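Local atomic coordinates of glucose-1-phosphate thymidylyltransferase (PDB entry 4ECM), a protein that catalyses transfer of a thymidylyl group from dTTP to glucose 1-phosphate, yielding pyrophosphate and dTDP-glucose, an early intermediate of dTDP-L-rhamnose biosynthesis. Residues A[36-39]-A[40-43]; A[63-67]-A[68-72]; A[137-140]-A[141-145]; A[190-193]-A[194-198]. One frame throughout, in Å; residues are numbered along the deposited sequence.

Interaction 1 of 4, residues A[36-39]-A[40-43]. With POP (pyrophosphate 2-), chain C; DAU (2'deoxy-thymidine-5'-diphospho-alpha-D-glucose), chain B.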
loop_
_atom_site.group_PDB
_atom_site.type_symbol
_atom_site.label_atom_id
_atom_site.label_comp_id
_atom_site.label_asym_id
_atom_site.label_seq_id
_atom_site.Cartn_x
_atom_site.Cartn_y
_atom_site.Cartn_z
ATOM N N SER A 36 17.502 8.531 -2.583
ATOM C CA SER A 36 18.681 7.680 -2.401
ATOM C C SER A 36 19.628 8.181 -1.322
ATOM O O SER A 36 20.161 7.381 -0.568
ATOM C CB SER A 36 19.445 7.481 -3.729
ATOM O OG SER A 36 19.962 8.710 -4.223
ATOM N N ARG A 37 19.838 9.492 -1.238
ATOM C CA ARG A 37 20.722 10.044 -0.200
ATOM C C ARG A 37 20.300 9.683 1.223
ATOM O O ARG A 37 21.141 9.569 2.101
ATOM C CB ARG A 37 20.826 11.567 -0.312
ATOM C CG ARG A 37 21.884 12.057 -1.292
ATOM C CD ARG A 37 21.841 13.563 -1.452
ATOM N NE ARG A 37 20.644 13.965 -2.186
ATOM C CZ ARG A 37 20.235 15.221 -2.360
ATOM N NH1 ARG A 37 20.914 16.239 -1.827
ATOM N NH2 ARG A 37 19.120 15.460 -3.056
ATOM N N LEU A 38 19.000 9.525 1.451
ATOM C CA LEU A 38 18.484 9.187 2.771
ATOM C C LEU A 38 18.264 7.679 2.987
ATOM O O LEU A 38 17.814 7.269 4.047
ATOM C CB LEU A 38 17.176 9.934 3.016
ATOM C CG LEU A 38 17.270 11.458 3.043
ATOM C CD1 LEU A 38 15.883 12.092 3.167
ATOM C CD2 LEU A 38 18.174 11.903 4.177
ATOM N N TYR A 39 18.599 6.856 2.004
ATOM C CA TYR A 39 18.376 5.413 2.123
ATOM C C TYR A 39 19.132 4.882 3.359
ATOM O O TYR A 39 20.260 5.285 3.603
ATOM C CB TYR A 39 18.797 4.702 0.830
ATOM C CG TYR A 39 18.296 3.274 0.713
ATOM C CD1 TYR A 39 17.060 2.987 0.109
ATOM C CD2 TYR A 39 19.054 2.209 1.209
ATOM C CE1 TYR A 39 16.601 1.672 0.007
ATOM C CE2 TYR A 39 18.609 0.899 1.108
ATOM C CZ TYR A 39 17.391 0.627 0.512
ATOM O OH TYR A 39 16.978 -0.692 0.431
ATOM N N PRO A 40 18.523 3.972 4.138
ATOM C CA PRO A 40 17.237 3.284 4.029
ATOM C C PRO A 40 15.987 3.903 4.673
ATOM O O PRO A 40 14.930 3.287 4.602
ATOM C CB PRO A 40 17.532 1.956 4.735
ATOM C CG PRO A 40 18.445 2.333 5.817
ATOM C CD PRO A 40 19.287 3.471 5.296
ATOM N N ILE A 41 16.052 5.082 5.285
ATOM C CA ILE A 41 14.829 5.620 5.901
ATOM C C ILE A 41 13.784 5.958 4.844
ATOM O O ILE A 41 12.626 6.227 5.193
ATOM C CB ILE A 41 15.065 6.832 6.851
ATOM C CG1 ILE A 41 15.660 8.035 6.106
ATOM C CG2 ILE A 41 15.960 6.433 8.015
ATOM C CD1 ILE A 41 15.813 9.312 6.979
ATOM N N THR A 42 14.195 5.935 3.566
ATOM C CA THR A 42 13.314 6.201 2.419
ATOM C C THR A 42 13.090 4.945 1.568
ATOM O O THR A 42 12.647 5.033 0.427
ATOM C CB THR A 42 13.883 7.333 1.493
ATOM O OG1 THR A 42 15.266 7.072 1.208
ATOM C CG2 THR A 42 13.733 8.730 2.146
ATOM N N LYS A 43 13.386 3.781 2.130
ATOM C CA LYS A 43 13.221 2.504 1.424
ATOM C C LYS A 43 11.784 2.254 1.029
ATOM O O LYS A 43 11.502 1.813 -0.078
ATOM C CB LYS A 43 13.686 1.353 2.325
ATOM C CG LYS A 43 13.569 -0.058 1.735
ATOM C CD LYS A 43 14.282 -1.070 2.677
ATOM C CE LYS A 43 14.223 -2.515 2.200
ATOM N NZ LYS A 43 14.896 -3.446 3.198
HETATM P P1 POP C . 18.015 11.857 -3.837
HETATM O O1 POP C . 18.385 10.770 -4.814
HETATM O O2 POP C . 18.409 11.483 -2.433
HETATM O O3 POP C . 18.750 13.105 -4.242
HETATM O O POP C . 16.412 12.081 -3.905
HETATM P P2 POP C . 15.738 13.546 -4.089
HETATM O O4 POP C . 16.367 14.495 -3.095
HETATM O O5 POP C . 14.260 13.453 -3.805
HETATM O O6 POP C . 15.974 14.089 -5.493
HETATM O O6 DAU B . 17.411 22.959 -2.302
HETATM C C6 DAU B . 17.736 24.034 -3.186
HETATM C C5 DAU B . 18.428 23.484 -4.425
HETATM O O5 DAU B . 17.562 22.511 -5.001
HETATM C C4 DAU B . 18.750 24.592 -5.434
HETATM O O4 DAU B . 19.683 25.518 -4.890
HETATM C C3 DAU B . 19.320 24.038 -6.737
HETATM O O3 DAU B . 19.477 25.125 -7.675
HETATM C C2 DAU B . 18.350 22.980 -7.275
HETATM O O2 DAU B . 18.883 22.340 -8.449
HETATM C C1 DAU B . 18.043 21.926 -6.218
HETATM O O1 DAU B . 19.221 21.172 -5.960
HETATM P P2 DAU B . 19.131 19.685 -5.337
HETATM O O3P DAU B . 18.824 19.741 -3.860
HETATM O O4P DAU B . 20.328 18.933 -5.847
HETATM O OPP DAU B . 17.796 19.104 -6.043
HETATM P P DAU B . 17.237 17.628 -5.736
HETATM O O1P DAU B . 17.558 17.265 -4.305
HETATM O O2P DAU B . 17.651 16.740 -6.852
HETATM O "O5'" DAU B . 15.640 17.841 -5.809
HETATM C "C5'" DAU B . 14.993 18.571 -4.788
HETATM C "C4'" DAU B . 13.480 18.358 -4.729
HETATM O "O4'" DAU B . 12.843 18.341 -6.005
HETATM C "C3'" DAU B . 13.084 17.094 -3.998
HETATM O "O3'" DAU B . 12.177 17.514 -2.975
HETATM C "C2'" DAU B . 12.385 16.226 -5.015
HETATM C "C1'" DAU B . 12.051 17.180 -6.153
HETATM N N11 DAU B . 12.386 16.714 -7.509
HETATM C C61 DAU B . 13.737 16.378 -7.785
HETATM C C51 DAU B . 14.063 15.630 -8.898
HETATM C C5A DAU B . 15.517 15.373 -9.239
HETATM C C21 DAU B . 11.378 16.089 -8.267
HETATM O O21 DAU B . 10.099 16.346 -7.956
HETATM N N31 DAU B . 11.663 15.352 -9.369
HETATM C C41 DAU B . 12.949 15.089 -9.717
HETATM O O41 DAU B . 13.216 14.335 -10.807
#

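Interaction 2 of 4, residues A[63-67]-A[68-72]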
loop_
_atom_site.group_PDB
_atom_site.type_symbol
_atom_site.label_atom_id
_atom_site.label_comp_id
_atom_site.label_asym_id
_atom_site.label_seq_id
_atom_site.Cartn_x
_atom_site.Cartn_y
_atom_site.Cartn_z
ATOM N N TYR A 63 1.104 24.338 3.668
ATOM C CA TYR A 63 0.743 25.448 4.534
ATOM C C TYR A 63 1.299 26.775 3.982
ATOM O O TYR A 63 0.618 27.792 4.054
ATOM C CB TYR A 63 1.246 25.200 5.957
ATOM C CG TYR A 63 0.657 26.143 7.011
ATOM C CD1 TYR A 63 -0.581 25.869 7.595
ATOM C CD2 TYR A 63 1.341 27.279 7.433
ATOM C CE1 TYR A 63 -1.125 26.705 8.555
ATOM C CE2 TYR A 63 0.804 28.132 8.393
ATOM C CZ TYR A 63 -0.429 27.836 8.951
ATOM O OH TYR A 63 -0.982 28.652 9.907
ATOM N N LYS A 64 2.529 26.765 3.442
ATOM C CA LYS A 64 3.101 27.981 2.864
ATOM C C LYS A 64 2.203 28.544 1.766
ATOM O O LYS A 64 1.963 29.747 1.704
ATOM C CB LYS A 64 4.486 27.731 2.260
ATOM C CG LYS A 64 5.598 27.514 3.237
ATOM C CD LYS A 64 5.891 28.758 4.089
ATOM C CE LYS A 64 7.002 28.445 5.075
ATOM N NZ LYS A 64 7.164 29.470 6.103
ATOM N N LEU A 65 1.736 27.667 0.886
ATOM C CA LEU A 65 0.872 28.077 -0.218
ATOM C C LEU A 65 -0.504 28.507 0.303
ATOM O O LEU A 65 -1.031 29.560 -0.071
ATOM C CB LEU A 65 0.761 26.955 -1.251
ATOM C CG LEU A 65 2.056 26.632 -2.009
ATOM C CD1 LEU A 65 1.973 25.285 -2.728
ATOM C CD2 LEU A 65 2.429 27.774 -2.986
ATOM N N LYS A 66 -1.072 27.722 1.198
ATOM C CA LYS A 66 -2.377 28.059 1.733
ATOM C C LYS A 66 -2.374 29.446 2.387
ATOM O O LYS A 66 -3.300 30.229 2.180
ATOM C CB LYS A 66 -2.836 27.055 2.770
ATOM C CG LYS A 66 -4.247 27.371 3.275
ATOM C CD LYS A 66 -4.597 26.559 4.472
ATOM C CE LYS A 66 -6.022 26.859 4.938
ATOM N NZ LYS A 66 -6.347 26.089 6.168
ATOM N N GLN A 67 -1.339 29.730 3.177
ATOM C CA GLN A 67 -1.206 31.023 3.841
ATOM C C GLN A 67 -1.211 32.189 2.873
ATOM O O GLN A 67 -1.560 33.299 3.263
ATOM C CB GLN A 67 0.047 31.082 4.710
ATOM C CG GLN A 67 -0.048 30.262 5.995
ATOM C CD GLN A 67 -1.193 30.713 6.917
ATOM O OE1 GLN A 67 -2.348 30.260 6.783
ATOM N NE2 GLN A 67 -0.860 31.569 7.884
ATOM N N CYS A 68 -0.821 31.938 1.633
ATOM C CA CYS A 68 -0.835 32.964 0.618
ATOM C C CYS A 68 -2.144 32.927 -0.219
ATOM O O CYS A 68 -2.251 33.576 -1.253
ATOM C CB CYS A 68 0.362 32.777 -0.294
ATOM S SG CYS A 68 0.726 34.272 -1.113
ATOM N N ASP A 69 -3.135 32.172 0.245
ATOM C CA ASP A 69 -4.418 32.033 -0.467
ATOM C C ASP A 69 -4.228 31.359 -1.842
ATOM O O ASP A 69 -4.990 31.593 -2.765
ATOM C CB ASP A 69 -5.173 33.376 -0.585
ATOM C CG ASP A 69 -5.584 33.923 0.771
ATOM O OD1 ASP A 69 -5.439 35.145 1.009
ATOM O OD2 ASP A 69 -6.024 33.111 1.613
ATOM N N ILE A 70 -3.182 30.545 -1.967
ATOM C CA ILE A 70 -2.958 29.778 -3.165
ATOM C C ILE A 70 -3.525 28.420 -2.808
ATOM O O ILE A 70 -2.908 27.656 -2.046
ATOM C CB ILE A 70 -1.493 29.694 -3.542
ATOM C CG1 ILE A 70 -0.956 31.100 -3.834
ATOM C CG2 ILE A 70 -1.332 28.807 -4.772
ATOM C CD1 ILE A 70 0.504 31.141 -4.212
ATOM N N THR A 71 -4.714 28.140 -3.344
ATOM C CA THR A 71 -5.458 26.925 -3.013
ATOM C C THR A 71 -5.547 25.864 -4.119
ATOM O O THR A 71 -5.921 24.733 -3.826
ATOM C CB THR A 71 -6.868 27.294 -2.557
ATOM O OG1 THR A 71 -7.528 28.040 -3.591
ATOM C CG2 THR A 71 -6.804 28.146 -1.278
ATOM N N ASP A 72 -5.255 26.234 -5.369
ATOM C CA ASP A 72 -5.230 25.288 -6.494
ATOM C C ASP A 72 -3.787 24.818 -6.587
ATOM O O ASP A 72 -2.921 25.537 -7.079
ATOM C CB ASP A 72 -5.662 25.952 -7.810
ATOM C CG ASP A 72 -7.127 26.383 -7.810
ATOM O OD1 ASP A 72 -7.977 25.675 -7.240
ATOM O OD2 ASP A 72 -7.431 27.437 -8.401
#

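Interaction 3 of 4, residues A[137-140]-A[141-145]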
loop_
_atom_site.group_PDB
_atom_site.type_symbol
_atom_site.label_atom_id
_atom_site.label_comp_id
_atom_site.label_asym_id
_atom_site.label_seq_id
_atom_site.Cartn_x
_atom_site.Cartn_y
_atom_site.Cartn_z
ATOM N N ASP A 137 10.177 32.161 6.474
ATOM C CA ASP A 137 9.461 33.288 5.878
ATOM C C ASP A 137 8.084 32.940 5.342
ATOM O O ASP A 137 7.879 31.835 4.829
ATOM C CB ASP A 137 10.243 33.854 4.694
ATOM C CG ASP A 137 11.324 34.828 5.097
ATOM O OD1 ASP A 137 11.541 35.069 6.312
ATOM O OD2 ASP A 137 11.941 35.382 4.162
ATOM N N ASP A 138 7.158 33.899 5.445
ATOM C CA ASP A 138 5.869 33.801 4.783
ATOM C C ASP A 138 6.219 34.130 3.322
ATOM O O ASP A 138 7.098 34.938 3.075
ATOM C CB ASP A 138 4.860 34.868 5.263
ATOM C CG ASP A 138 4.438 34.706 6.729
ATOM O OD1 ASP A 138 4.564 33.594 7.285
ATOM O OD2 ASP A 138 3.946 35.715 7.306
ATOM N N ILE A 139 5.533 33.523 2.360
ATOM C CA ILE A 139 5.832 33.810 0.950
ATOM C C ILE A 139 5.012 34.966 0.389
ATOM O O ILE A 139 5.363 35.512 -0.654
ATOM C CB ILE A 139 5.630 32.583 0.029
ATOM C CG1 ILE A 139 4.155 32.152 0.027
ATOM C CG2 ILE A 139 6.572 31.467 0.437
ATOM C CD1 ILE A 139 3.834 31.033 -0.958
ATOM N N ARG A 140 3.929 35.332 1.073
ATOM C CA ARG A 140 3.044 36.407 0.605
ATOM C C ARG A 140 3.723 37.674 0.117
ATOM O O ARG A 140 3.386 38.170 -0.949
ATOM C CB ARG A 140 1.968 36.753 1.655
ATOM C CG ARG A 140 0.985 37.861 1.213
ATOM C CD ARG A 140 -0.063 38.165 2.309
ATOM N NE ARG A 140 -0.920 37.008 2.590
ATOM C CZ ARG A 140 -2.075 36.760 1.974
ATOM N NH1 ARG A 140 -2.783 35.681 2.283
ATOM N NH2 ARG A 140 -2.531 37.586 1.050
ATOM N N PRO A 141 4.673 38.213 0.889
ATOM C CA PRO A 141 5.298 39.450 0.411
ATOM C C PRO A 141 5.947 39.300 -0.957
ATOM O O PRO A 141 5.901 40.233 -1.767
ATOM C CB PRO A 141 6.344 39.765 1.491
ATOM C CG PRO A 141 5.790 39.127 2.740
ATOM C CD PRO A 141 5.102 37.859 2.257
ATOM N N TYR A 142 6.516 38.123 -1.212
ATOM C CA TYR A 142 7.173 37.841 -2.478
ATOM C C TYR A 142 6.147 37.598 -3.593
ATOM O O TYR A 142 6.330 38.061 -4.735
ATOM C CB TYR A 142 8.092 36.636 -2.335
ATOM C CG TYR A 142 9.015 36.734 -1.141
ATOM C CD1 TYR A 142 9.900 37.806 -1.004
ATOM C CD2 TYR A 142 9.016 35.751 -0.163
ATOM C CE1 TYR A 142 10.750 37.902 0.098
ATOM C CE2 TYR A 142 9.872 35.823 0.942
ATOM C CZ TYR A 142 10.728 36.892 1.066
ATOM O OH TYR A 142 11.543 36.964 2.144
ATOM N N VAL A 143 5.073 36.893 -3.260
ATOM C CA VAL A 143 4.016 36.636 -4.220
ATOM C C VAL A 143 3.348 37.968 -4.631
ATOM O O VAL A 143 3.101 38.195 -5.803
ATOM C CB VAL A 143 2.981 35.644 -3.678
ATOM C CG1 VAL A 143 1.782 35.545 -4.614
ATOM C CG2 VAL A 143 3.628 34.286 -3.456
ATOM N N GLU A 144 3.105 38.848 -3.667
ATOM C CA GLU A 144 2.516 40.164 -3.943
ATOM C C GLU A 144 3.382 41.006 -4.865
ATOM O O GLU A 144 2.859 41.670 -5.765
ATOM C CB GLU A 144 2.258 40.931 -2.644
ATOM C CG GLU A 144 1.151 40.332 -1.813
ATOM C CD GLU A 144 1.004 40.995 -0.447
ATOM O OE1 GLU A 144 1.925 41.735 -0.024
ATOM O OE2 GLU A 144 -0.039 40.754 0.195
ATOM N N GLU A 145 4.693 41.013 -4.631
ATOM C CA GLU A 145 5.602 41.739 -5.517
ATOM C C GLU A 145 5.569 41.153 -6.900
ATOM O O GLU A 145 5.523 41.887 -7.883
ATOM C CB GLU A 145 7.054 41.693 -5.064
ATOM C CG GLU A 145 7.467 42.745 -4.091
ATOM C CD GLU A 145 8.984 42.738 -3.834
ATOM O OE1 GLU A 145 9.772 42.364 -4.736
ATOM O OE2 GLU A 145 9.375 43.130 -2.721
#

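Interaction 4 of 4, residues A[190-193]-A[194-198]. With DAU (2'deoxy-thymidine-5'-diphospho-alpha-D-glucose), chain B.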
loop_
_atom_site.group_PDB
_atom_site.type_symbol
_atom_site.label_atom_id
_atom_site.label_comp_id
_atom_site.label_asym_id
_atom_site.label_seq_id
_atom_site.Cartn_x
_atom_site.Cartn_y
_atom_site.Cartn_z
ATOM N N TYR A 190 25.380 33.235 -2.081
ATOM C CA TYR A 190 23.936 33.372 -2.291
ATOM C C TYR A 190 23.331 32.138 -2.950
ATOM O O TYR A 190 23.426 31.983 -4.158
ATOM C CB TYR A 190 23.616 34.565 -3.183
ATOM C CG TYR A 190 23.929 35.925 -2.591
ATOM C CD1 TYR A 190 23.162 36.460 -1.549
ATOM C CD2 TYR A 190 24.951 36.708 -3.120
ATOM C CE1 TYR A 190 23.448 37.745 -1.020
ATOM C CE2 TYR A 190 25.240 37.978 -2.610
ATOM C CZ TYR A 190 24.497 38.495 -1.566
ATOM O OH TYR A 190 24.816 39.771 -1.101
ATOM N N ALA A 191 22.714 31.264 -2.160
ATOM C CA ALA A 191 22.056 30.083 -2.694
ATOM C C ALA A 191 20.703 30.457 -3.266
ATOM O O ALA A 191 19.956 31.216 -2.649
ATOM C CB ALA A 191 21.875 29.021 -1.596
ATOM N N VAL A 192 20.389 29.938 -4.452
ATOM C CA VAL A 192 19.079 30.157 -5.068
ATOM C C VAL A 192 18.207 29.021 -4.529
ATOM O O VAL A 192 18.356 27.854 -4.917
ATOM C CB VAL A 192 19.149 30.154 -6.614
ATOM C CG1 VAL A 192 17.756 30.358 -7.231
ATOM C CG2 VAL A 192 20.090 31.234 -7.105
ATOM N N THR A 193 17.316 29.369 -3.611
ATOM C CA THR A 193 16.473 28.387 -2.954
ATOM C C THR A 193 15.482 27.754 -3.901
ATOM O O THR A 193 15.260 28.251 -5.003
ATOM C CB THR A 193 15.656 29.006 -1.827
ATOM O OG1 THR A 193 14.722 29.938 -2.380
ATOM C CG2 THR A 193 16.563 29.700 -0.827
ATOM N N GLY A 194 14.863 26.666 -3.427
ATOM C CA GLY A 194 13.878 25.922 -4.183
ATOM C C GLY A 194 12.456 26.460 -4.095
ATOM O O GLY A 194 11.502 25.680 -3.962
ATOM N N ILE A 195 12.316 27.784 -4.150
ATOM C CA ILE A 195 11.014 28.434 -4.163
ATOM C C ILE A 195 11.078 29.346 -5.359
ATOM O O ILE A 195 11.832 30.317 -5.351
ATOM C CB ILE A 195 10.711 29.274 -2.917
ATOM C CG1 ILE A 195 10.814 28.444 -1.630
ATOM C CG2 ILE A 195 9.289 29.864 -3.025
ATOM C CD1 ILE A 195 12.208 28.105 -1.203
ATOM N N TYR A 196 10.317 29.011 -6.395
ATOM C CA TYR A 196 10.353 29.730 -7.657
ATOM C C TYR A 196 8.991 30.325 -8.023
ATOM O O TYR A 196 7.948 29.689 -7.841
ATOM C CB TYR A 196 10.781 28.761 -8.771
ATOM C CG TYR A 196 12.019 27.968 -8.431
ATOM C CD1 TYR A 196 13.275 28.556 -8.451
ATOM C CD2 TYR A 196 11.937 26.631 -8.090
ATOM C CE1 TYR A 196 14.408 27.832 -8.125
ATOM C CE2 TYR A 196 13.072 25.898 -7.771
ATOM C CZ TYR A 196 14.297 26.501 -7.789
ATOM O OH TYR A 196 15.415 25.771 -7.458
ATOM N N LEU A 197 9.004 31.553 -8.531
ATOM C CA LEU A 197 7.784 32.186 -8.972
ATOM C C LEU A 197 7.946 32.412 -10.464
ATOM O O LEU A 197 8.895 33.088 -10.883
ATOM C CB LEU A 197 7.488 33.479 -8.205
ATOM C CG LEU A 197 7.341 33.338 -6.674
ATOM C CD1 LEU A 197 8.713 33.344 -5.980
ATOM C CD2 LEU A 197 6.495 34.427 -6.083
ATOM N N TYR A 198 7.045 31.816 -11.259
ATOM C CA TYR A 198 7.107 31.883 -12.739
ATOM C C TYR A 198 5.803 32.293 -13.425
ATOM O O TYR A 198 4.709 32.097 -12.883
ATOM C CB TYR A 198 7.453 30.514 -13.338
ATOM C CG TYR A 198 8.790 29.921 -12.966
ATOM C CD1 TYR A 198 9.967 30.610 -13.218
ATOM C CD2 TYR A 198 8.882 28.641 -12.447
ATOM C CE1 TYR A 198 11.201 30.074 -12.903
ATOM C CE2 TYR A 198 10.133 28.073 -12.133
ATOM C CZ TYR A 198 11.287 28.806 -12.363
ATOM O OH TYR A 198 12.530 28.288 -12.066
HETATM O O6 DAU B . 17.411 22.959 -2.302
HETATM C C6 DAU B . 17.736 24.034 -3.186
HETATM C C5 DAU B . 18.428 23.484 -4.425
HETATM O O5 DAU B . 17.562 22.511 -5.001
HETATM C C4 DAU B . 18.750 24.592 -5.434
HETATM O O4 DAU B . 19.683 25.518 -4.890
HETATM C C3 DAU B . 19.320 24.038 -6.737
HETATM O O3 DAU B . 19.477 25.125 -7.675
HETATM C C2 DAU B . 18.350 22.980 -7.275
HETATM O O2 DAU B . 18.883 22.340 -8.449
HETATM C C1 DAU B . 18.043 21.926 -6.218
HETATM O O1 DAU B . 19.221 21.172 -5.960
HETATM P P2 DAU B . 19.131 19.685 -5.337
HETATM O O3P DAU B . 18.824 19.741 -3.860
HETATM O O4P DAU B . 20.328 18.933 -5.847
HETATM O OPP DAU B . 17.796 19.104 -6.043
HETATM P P DAU B . 17.237 17.628 -5.736
HETATM O O1P DAU B . 17.558 17.265 -4.305
HETATM O O2P DAU B . 17.651 16.740 -6.852
HETATM O "O5'" DAU B . 15.640 17.841 -5.809
HETATM C "C5'" DAU B . 14.993 18.571 -4.788
HETATM C "C4'" DAU B . 13.480 18.358 -4.729
HETATM O "O4'" DAU B . 12.843 18.341 -6.005
HETATM C "C3'" DAU B . 13.084 17.094 -3.998
HETATM O "O3'" DAU B . 12.177 17.514 -2.975
HETATM C "C2'" DAU B . 12.385 16.226 -5.015
HETATM C "C1'" DAU B . 12.051 17.180 -6.153
HETATM N N11 DAU B . 12.386 16.714 -7.509
HETATM C C61 DAU B . 13.737 16.378 -7.785
HETATM C C51 DAU B . 14.063 15.630 -8.898
HETATM C C5A DAU B . 15.517 15.373 -9.239
HETATM C C21 DAU B . 11.378 16.089 -8.267
HETATM O O21 DAU B . 10.099 16.346 -7.956
HETATM N N31 DAU B . 11.663 15.352 -9.369
HETATM C C41 DAU B . 12.949 15.089 -9.717
HETATM O O41 DAU B . 13.216 14.335 -10.807
HETATM O O HOH W 1 17.764 26.898 -7.588
HETATM O O HOH W 2 14.433 30.647 -5.822
#

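Interaction 1 of 4, residues A[36-39]-A[40-43]
Y39 and P40, joined by a cis peptide bond, pack together in the Gly-rich signature loop of the nucleotidyltransferase fold, just after a 3-10 turn at 36-38. The cis bond carries the proline back under the tyrosine: P40 CA lies 3.7 Å from the centroid of the Y39 ring, 23° off its normal, a CH-pi contact over one face. The ring reaches this place because CG of Y39 stands anti to the backbone N (chi1 -166°). An aromatic residue suits a position before a cis proline, since its flat face fits the folded-back ring. Apolar L38 is buried against H247 of helix 247-256. Its carbonyl O takes a weak bond from I41 N at 3.1 Å, and its CB packs on CG2 of T42 at 3.7 Å, while OG1 of T42 bonds to G35 O. The turn presents the ligand-binding groups: R37 N gives a 2.7 Å bond to pyrophosphate O2, and S36 OG one of 2.7 Å to O1. The R37 guanidinium meets both products at its edge, consistent with a role in steadying charge where the phosphates separate. Its NH2 lies 2.7 Å from pyrophosphate O3 and 2.7 Å from O1P of dTDP-glucose.

Interaction 2 of 4, residues A[63-67]-A[68-72]
A Schellman motif ends helix 57-67, its backbone turning back so that I70 and D69 reach L65 and K66. The long bond runs from I70 N to L65 O at 3.0 Å, with an N-H...O angle of 156°; the inner one runs from D69 N to K66 O at 2.7 Å. L65 O is gripped twice, because C68 N also bonds to it at 2.9 Å, approaching from the opposite face of the carbonyl plane from I70 N. D69 is the C-prime residue and has a positive phi of 64°, the left-handed conformation that reverses the chain. Glycine is the usual choice there, but aspartate adopts this conformation more readily than most residues with a side chain. Its carboxylate is held by a salt bridge from OD1 to R140 NH1.

On the inner side the motif brings together the two apolar side chains that characteristically meet in it. CD2 of L65 comes to 4.1 Å from CD1 of I70, the two chains crossing at a slant. The ethyl arm of I70 is extended (chi2 180°), which carries CD1 out to that meeting. Both residues continue onto V127 of strand 125-130, and L65 also touches I29 of strand 25-30, so the end of the helix is seated on the central sheet just before strand 72-77 begins. The chemistry thus divides in two: peptide groups at the helix end, which lack a further turn to pair with, are satisfied by bonds of the reversed chain, while leucine and isoleucine seal the side facing the sheet.

Interaction 3 of 4, residues A[137-140]-A[141-145]
Y142 and D137 make the tightest side-chain contact here, the phenol OH donating to D137 OD2 at 2.6 Å. The oxygen lies at the edge of the Y142 ring, and the hydroxyl comes to it from the anti side, 34° out of the carboxylate plane. D137 is steadied from its other oxygen, for OD1 accepts from S238 OG and G239 N. A tyrosine suits this place because its buried ring can pack beside the loop and still carry a polar group out to the aspartate. The first turn's backbone bonds are sound too: V143 N bonds to I139 O at 3.0 Å, and E144 N to R140 O at 2.8 Å with an angle of 169°.

The outer side is looser. OE2 of E144 lies against the aliphatic part of R140, 3.2 Å from its CG, yet stays 4.1 Å from NH2, too far for a salt bridge. The arginine's bend at chi3 (-63°) carries NH1 to Q67 O and the D69 carboxylate. P141, exposed, has no hydrogen on its nitrogen to give. A proline so placed is typical of the first turn of an alpha-helix, here helix 140-147, where backbone nitrogens have no preceding turn to pair with.

Interaction 4 of 4, residues A[190-193]-A[194-198]
V192 O is gripped by two partners in the sugar site. O4 of dTDP-glucose donates to it at 2.7 Å, and a water donates to it at 2.9 Å. The same water is hydrogen-bonded to Y196 OH at 2.6 Å and to the glucose O3, so the tyrosine hydroxyl reaches the sugar through it. A backbone carbonyl suits this role because a strand can hold it rigidly against a sugar hydroxyl.

The water lies at the edge of the Y196 ring, as does CG1 of V192, while one face of the ring covers the backbone carbon of G194, offset toward the rim. These neighbours come together because strand 190-198 turns a corner at G194: the axes of its two halves, 190-193 and 195-198, run at 64° to each other. The strand belongs to the central mixed sheet and pairs antiparallel with strands 125-130 and 153-159. At the corner I195 N makes a weak 3.1 Å bond to T193 O, and the angles of G194 fit an inverse gamma turn. On the other side of the chain T193 has OG1 between its backbone N and carbonyl carbon (chi1 66°), bonded to L156 O. CD1 of I195 packs against that hydroxyl, 3.3 Å from OG1.

Interactions 1 and 4 both touch dTDP-glucose, though their centres are about 25 Å apart: the first meets its phosphate with arginine charge, the second its glucose with a carbonyl and a water. Both are buried, interaction 4 wholly so within the central sheet, interaction 1 in a loop that packs on the second subunit. Interactions 2 and 3 are only partly buried and hold opposite ends of two neighbouring helices, the C-terminus of 57-67 and the N-terminus of 140-147. They touch directly, K64 NZ lying 2.8 Å from D137 O. Backbone bonds dominate both. Interaction 3 also reaches interaction 4, with L197 packing against the backbone of V143.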